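Local coordinates for protein botulinum neurotoxin type C1 (Clostridium botulinum, PDB 3R4S) that probably attaches the neurotoxin to nerve-cell gangliosides through its receptor-binding fragment, so that the toxin's protease can enter the cell, at residues A[359-364]-A[368-373]; A[254-259]-A[385-390]. One frame throughout, in Å; residues are numbered along the deposited sequence.

How the interactions relate
From the N terminus, strand 251-256 comes first. Its end and the turn after it, 254-259, meet strand 381-392 across a gap of 125 residues, so interaction 2 closes a long loop. Interaction 1 falls within that loop. There strand 356-362 turns back on strand 367-374, with three residues between the segments. Strand 367-374 is followed by strand 381-392, its neighbour in the sheet, and I371 O and C385 N, 2.8 Å apart, probably hydrogen-bond. The contacts also touch by packing: I371 on M254 and A368 on I257. Together they tie a late hairpin to strand 251-256, which comes first along the chain in this trefoil-clan sheet.

Interaction 1 (A[359-364]-A[368-373]); sequences QPMNNT and ASQIFK
Q359 and Q370 grip each other through their backbones in a pair of hydrogen bonds. Q359 N gives to Q370 O at 3.0 Å. Q370 N returns a bond to Q359 O at 2.9 Å. Two residues on, M361 N gives to A368 O at 2.9 Å. The return bond from A368 N to M361 O is weak. Next to the Q359-Q370 pair, P360 and S369 form a non-hydrogen-bonded pair, and their side chains diverge. This is an antiparallel beta hairpin of strands 356-362 and 367-374, in the C-terminal receptor-binding domain of the trefoil clan.

The CB atoms of Q359, M361, A368 and Q370 lie on one face of the hairpin. A368 is buried there, and its CB lies against M361 O at 3.3 Å. CG of M361 is anti to its backbone N (chi1 176°), and the chain then bends twice. That fold brings the methyl CE to 3.5 Å from Q370 OE1, a contact at the amide end. Nearer the backbone, M361 CB packs against S369 CA at 3.7 Å. The Q370 chain runs extended beyond CG. Its NE2 is held by T422 OG1 and L417 O, which fixes the amide that M361 touches. The Q359 chain bends at chi2 (-71°), and its end leads away from strand 367-374. Its CG still reaches F372 CE2 at 3.9 Å, an oblique approach to the ring. The Q359 amide plane is turned 69° from that ring. S369 OG bonds to W424 O, and I371 also packs on W424 and F426, so strand 424-428 lines this other side of the hairpin.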
loop_
_atom_site.group_PDB
_atom_site.type_symbol
_atom_site.label_atom_id
_atom_site.label_comp_id
_atom_site.label_asym_id
_atom_site.label_seq_id
_atom_site.Cartn_x
_atom_site.Cartn_y
_atom_site.Cartn_z
ATOM N N GLN A 359 4.554 -13.278 8.766
ATOM C CA GLN A 359 3.862 -13.645 7.532
ATOM C C GLN A 359 3.148 -12.401 7.021
ATOM O O GLN A 359 2.625 -11.619 7.820
ATOM C CB GLN A 359 2.827 -14.756 7.778
ATOM C CG GLN A 359 3.418 -16.075 8.311
ATOM C CD GLN A 359 4.224 -16.814 7.256
ATOM O OE1 GLN A 359 4.241 -16.415 6.101
ATOM N NE2 GLN A 359 4.894 -17.897 7.649
ATOM N N PRO A 360 3.121 -12.209 5.692
ATOM C CA PRO A 360 2.426 -11.057 5.115
ATOM C C PRO A 360 0.930 -11.210 5.316
ATOM O O PRO A 360 0.449 -12.336 5.365
ATOM C CB PRO A 360 2.760 -11.154 3.613
ATOM C CG PRO A 360 3.000 -12.613 3.382
ATOM C CD PRO A 360 3.669 -13.105 4.653
ATOM N N MET A 361 0.216 -10.099 5.457
ATOM C CA MET A 361 -1.236 -10.125 5.603
ATOM C C MET A 361 -1.776 -8.873 4.953
ATOM O O MET A 361 -1.925 -7.828 5.589
ATOM C CB MET A 361 -1.648 -10.197 7.072
ATOM C CG MET A 361 -3.168 -10.131 7.316
ATOM S SD MET A 361 -4.140 -11.299 6.333
ATOM C CE MET A 361 -3.489 -12.868 6.857
ATOM N N ASN A 362 -2.011 -8.971 3.656
ATOM C CA ASN A 362 -2.436 -7.831 2.877
ATOM C C ASN A 362 -3.891 -7.979 2.506
ATOM O O ASN A 362 -4.398 -9.094 2.369
ATOM C CB ASN A 362 -1.619 -7.745 1.588
ATOM C CG ASN A 362 -0.140 -7.631 1.849
ATOM O OD1 ASN A 362 0.672 -8.312 1.213
ATOM N ND2 ASN A 362 0.226 -6.781 2.795
ATOM N N ASN A 363 -4.566 -6.855 2.338
ATOM C CA ASN A 363 -5.873 -6.884 1.702
ATOM C C ASN A 363 -6.078 -5.601 0.928
ATOM O O ASN A 363 -5.159 -4.784 0.813
ATOM C CB ASN A 363 -7.002 -7.170 2.706
ATOM C CG ASN A 363 -7.220 -6.038 3.692
ATOM O OD1 ASN A 363 -6.681 -4.940 3.541
ATOM N ND2 ASN A 363 -8.032 -6.302 4.709
ATOM N N THR A 364 -7.266 -5.424 0.376
ATOM C CA THR A 364 -7.467 -4.331 -0.558
ATOM C C THR A 364 -7.083 -2.960 0.029
ATOM O O THR A 364 -6.589 -2.096 -0.691
ATOM C CB THR A 364 -8.899 -4.325 -1.155
ATOM O OG1 THR A 364 -8.971 -3.341 -2.195
ATOM C CG2 THR A 364 -9.922 -3.987 -0.101
ATOM N N ALA A 368 -0.118 -5.248 5.744
ATOM C CA ALA A 368 0.109 -5.577 7.147
ATOM C C ALA A 368 0.744 -6.946 7.282
ATOM O O ALA A 368 1.215 -7.521 6.304
ATOM C CB ALA A 368 -1.213 -5.529 7.912
ATOM N N SER A 369 0.738 -7.483 8.496
ATOM C CA SER A 369 1.373 -8.763 8.730
ATOM C C SER A 369 0.758 -9.448 9.931
ATOM O O SER A 369 0.023 -8.844 10.717
ATOM C CB SER A 369 2.879 -8.570 8.969
ATOM O OG SER A 369 3.104 -7.749 10.121
ATOM N N GLN A 370 1.054 -10.731 10.057
ATOM C CA GLN A 370 0.753 -11.462 11.266
ATOM C C GLN A 370 2.085 -11.920 11.824
ATOM O O GLN A 370 3.015 -12.235 11.067
ATOM C CB GLN A 370 -0.173 -12.642 10.996
ATOM C CG GLN A 370 -1.605 -12.222 10.674
ATOM C CD GLN A 370 -2.536 -13.410 10.552
ATOM O OE1 GLN A 370 -2.255 -14.338 9.814
ATOM N NE2 GLN A 370 -3.645 -13.390 11.294
ATOM N N ILE A 371 2.188 -11.915 13.148
ATOM C CA ILE A 371 3.462 -12.178 13.799
ATOM C C ILE A 371 3.261 -13.252 14.847
ATOM O O ILE A 371 2.434 -13.120 15.752
ATOM C CB ILE A 371 4.036 -10.896 14.411
ATOM C CG1 ILE A 371 4.108 -9.799 13.343
ATOM C CG2 ILE A 371 5.422 -11.160 15.023
ATOM C CD1 ILE A 371 4.367 -8.400 13.907
ATOM N N PHE A 372 4.000 -14.337 14.685
ATOM C CA PHE A 372 3.786 -15.525 15.469
ATOM C C PHE A 372 4.976 -15.744 16.390
ATOM O O PHE A 372 6.123 -15.554 15.979
ATOM C CB PHE A 372 3.641 -16.733 14.543
ATOM C CG PHE A 372 2.438 -16.663 13.639
ATOM C CD1 PHE A 372 1.234 -17.249 14.017
ATOM C CD2 PHE A 372 2.504 -15.989 12.428
ATOM C CE1 PHE A 372 0.121 -17.179 13.192
ATOM C CE2 PHE A 372 1.396 -15.917 11.588
ATOM C CZ PHE A 372 0.205 -16.514 11.967
ATOM N N LYS A 373 4.694 -16.146 17.627
ATOM C CA LYS A 373 5.745 -16.524 18.570
ATOM C C LYS A 373 6.399 -17.818 18.110
ATOM O O LYS A 373 5.715 -18.799 17.815
ATOM C CB LYS A 373 5.185 -16.696 19.979
ATOM C CG LYS A 373 6.283 -16.955 21.019
ATOM C CD LYS A 373 7.128 -15.690 21.265
ATOM C CE LYS A 373 8.373 -15.998 22.109
ATOM N NZ LYS A 373 9.407 -16.736 21.313
#

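Interaction 2 (A[254-259]-A[385-390])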
loop_
_atom_site.group_PDB
_atom_site.type_symbol
_atom_site.label_atom_id
_atom_site.label_comp_id
_atom_site.label_asym_id
_atom_site.label_seq_id
_atom_site.Cartn_x
_atom_site.Cartn_y
_atom_site.Cartn_z
ATOM N N MET A 254 5.245 0.886 14.564
ATOM C CA MET A 254 4.487 -0.349 14.521
ATOM C C MET A 254 3.075 -0.048 14.983
ATOM O O MET A 254 2.884 0.540 16.050
ATOM C CB MET A 254 5.150 -1.380 15.431
ATOM C CG MET A 254 4.530 -2.768 15.397
ATOM S SD MET A 254 5.544 -3.955 16.305
ATOM C CE MET A 254 4.440 -5.381 16.334
ATOM N N VAL A 255 2.087 -0.439 14.184
ATOM C CA VAL A 255 0.695 -0.151 14.514
ATOM C C VAL A 255 -0.173 -1.394 14.406
ATOM O O VAL A 255 0.103 -2.312 13.624
ATOM C CB VAL A 255 0.103 0.935 13.597
ATOM C CG1 VAL A 255 0.794 2.270 13.832
ATOM C CG2 VAL A 255 0.224 0.520 12.132
ATOM N N ASN A 256 -1.223 -1.428 15.209
ATOM C CA ASN A 256 -2.209 -2.478 15.097
ATOM C C ASN A 256 -3.337 -1.957 14.233
ATOM O O ASN A 256 -3.829 -0.849 14.461
ATOM C CB ASN A 256 -2.736 -2.866 16.475
ATOM C CG ASN A 256 -3.570 -4.113 16.435
ATOM O OD1 ASN A 256 -4.768 -4.059 16.180
ATOM N ND2 ASN A 256 -2.938 -5.255 16.671
ATOM N N ILE A 257 -3.732 -2.743 13.232
ATOM C CA ILE A 257 -4.761 -2.324 12.280
ATOM C C ILE A 257 -6.081 -1.948 12.975
ATOM O O ILE A 257 -6.803 -1.056 12.522
ATOM C CB ILE A 257 -4.994 -3.397 11.185
ATOM C CG1 ILE A 257 -3.715 -3.603 10.365
ATOM C CG2 ILE A 257 -6.160 -3.003 10.263
ATOM C CD1 ILE A 257 -3.079 -2.311 9.864
ATOM N N ASP A 258 -6.388 -2.617 14.079
ATOM C CA ASP A 258 -7.582 -2.288 14.865
ATOM C C ASP A 258 -7.438 -1.001 15.681
ATOM O O ASP A 258 -8.417 -0.513 16.235
ATOM C CB ASP A 258 -7.937 -3.440 15.810
ATOM C CG ASP A 258 -8.816 -4.488 15.151
ATOM O OD1 ASP A 258 -9.225 -4.263 13.994
ATOM O OD2 ASP A 258 -9.102 -5.524 15.788
ATOM N N TYR A 259 -6.227 -0.455 15.751
ATOM C CA TYR A 259 -5.969 0.708 16.595
ATOM C C TYR A 259 -5.004 1.691 15.951
ATOM O O TYR A 259 -3.965 2.019 16.530
ATOM C CB TYR A 259 -5.405 0.261 17.946
ATOM C CG TYR A 259 -6.434 -0.429 18.812
ATOM C CD1 TYR A 259 -7.284 0.307 19.633
ATOM C CD2 TYR A 259 -6.563 -1.810 18.804
ATOM C CE1 TYR A 259 -8.236 -0.315 20.434
ATOM C CE2 TYR A 259 -7.513 -2.447 19.603
ATOM C CZ TYR A 259 -8.341 -1.691 20.418
ATOM O OH TYR A 259 -9.293 -2.306 21.210
ATOM N N CYS A 385 0.599 -12.864 17.790
ATOM C CA CYS A 385 0.578 -11.541 18.422
ATOM C C CYS A 385 -0.753 -10.842 18.230
ATOM O O CYS A 385 -1.261 -10.742 17.113
ATOM C CB CYS A 385 1.711 -10.662 17.882
ATOM S SG CYS A 385 3.333 -11.272 18.374
ATOM N N SER A 386 -1.309 -10.353 19.329
ATOM C CA SER A 386 -2.580 -9.656 19.307
ATOM C C SER A 386 -2.465 -8.419 20.203
ATOM O O SER A 386 -1.364 -7.975 20.517
ATOM C CB SER A 386 -3.695 -10.592 19.792
ATOM O OG SER A 386 -4.969 -10.010 19.587
ATOM N N ILE A 387 -3.601 -7.882 20.620
ATOM C CA ILE A 387 -3.646 -6.658 21.397
ATOM C C ILE A 387 -4.902 -6.714 22.266
ATOM O O ILE A 387 -5.910 -7.306 21.871
ATOM C CB ILE A 387 -3.692 -5.429 20.465
ATOM C CG1 ILE A 387 -3.539 -4.132 21.254
ATOM C CG2 ILE A 387 -4.986 -5.415 19.630
ATOM C CD1 ILE A 387 -3.308 -2.903 20.370
ATOM N N GLY A 388 -4.841 -6.126 23.458
ATOM C CA GLY A 388 -6.011 -6.066 24.317
ATOM C C GLY A 388 -5.827 -5.209 25.563
ATOM O O GLY A 388 -4.741 -4.675 25.825
ATOM N N THR A 389 -6.897 -5.091 26.343
ATOM C CA THR A 389 -6.886 -4.249 27.532
ATOM C C THR A 389 -6.762 -5.107 28.785
ATOM O O THR A 389 -7.630 -5.922 29.063
ATOM C CB THR A 389 -8.164 -3.409 27.606
ATOM O OG1 THR A 389 -8.203 -2.525 26.482
ATOM C CG2 THR A 389 -8.211 -2.586 28.906
ATOM N N TYR A 390 -5.669 -4.932 29.524
ATOM C CA TYR A 390 -5.431 -5.724 30.729
ATOM C C TYR A 390 -5.003 -4.871 31.929
ATOM O O TYR A 390 -4.597 -3.714 31.775
ATOM C CB TYR A 390 -4.409 -6.826 30.441
ATOM C CG TYR A 390 -4.853 -7.754 29.334
ATOM C CD1 TYR A 390 -5.583 -8.900 29.614
ATOM C CD2 TYR A 390 -4.561 -7.469 28.000
ATOM C CE1 TYR A 390 -6.007 -9.745 28.597
ATOM C CE2 TYR A 390 -4.981 -8.311 26.974
ATOM C CZ TYR A 390 -5.698 -9.447 27.281
ATOM O OH TYR A 390 -6.108 -10.282 26.278
HETATM O O HOH W 1 -9.266 -3.927 24.216
#
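I387 reaches across to N256 and Y259 and carries the close part of this contact. Its CG1 is anti to the backbone N (chi1 -172°) and the chain stays extended to CD1 (chi2 169°). Both methyls touch both residues, with CG2 mainly on the asparagine amide. CG2 lies 3.6 Å from N256 ND2 and 3.7 Å from N256 OD1, so the methyl sits over the face of the amide. CD1 lies 3.9 Å from N256 CB and 3.8 Å from Y259 CD2, the latter an oblique approach to the ring.

The amide is pinned on both its polar atoms. N256 OD1 accepts from D258 N at 3.0 Å, forming an Asx turn. N256 ND2 gives to S421 O, outside the two segments. OD1 also lies in the plane of the Y259 ring, at its edge. The backbone adds a bond from Y259 N to N256 O at 2.8 Å.

The outer side is looser. There a water spans the gap, 2.9 Å from T389 OG1 but bound only weakly to Y259 OH. The two backbones stay apart, with the nearest CA atoms, of N256 and I387, 7.7 Å from each other. The contact thus joins an Asx turn at the end of strand 251-256 to strand 381-392, two parts of the trefoil-clan receptor-binding domain.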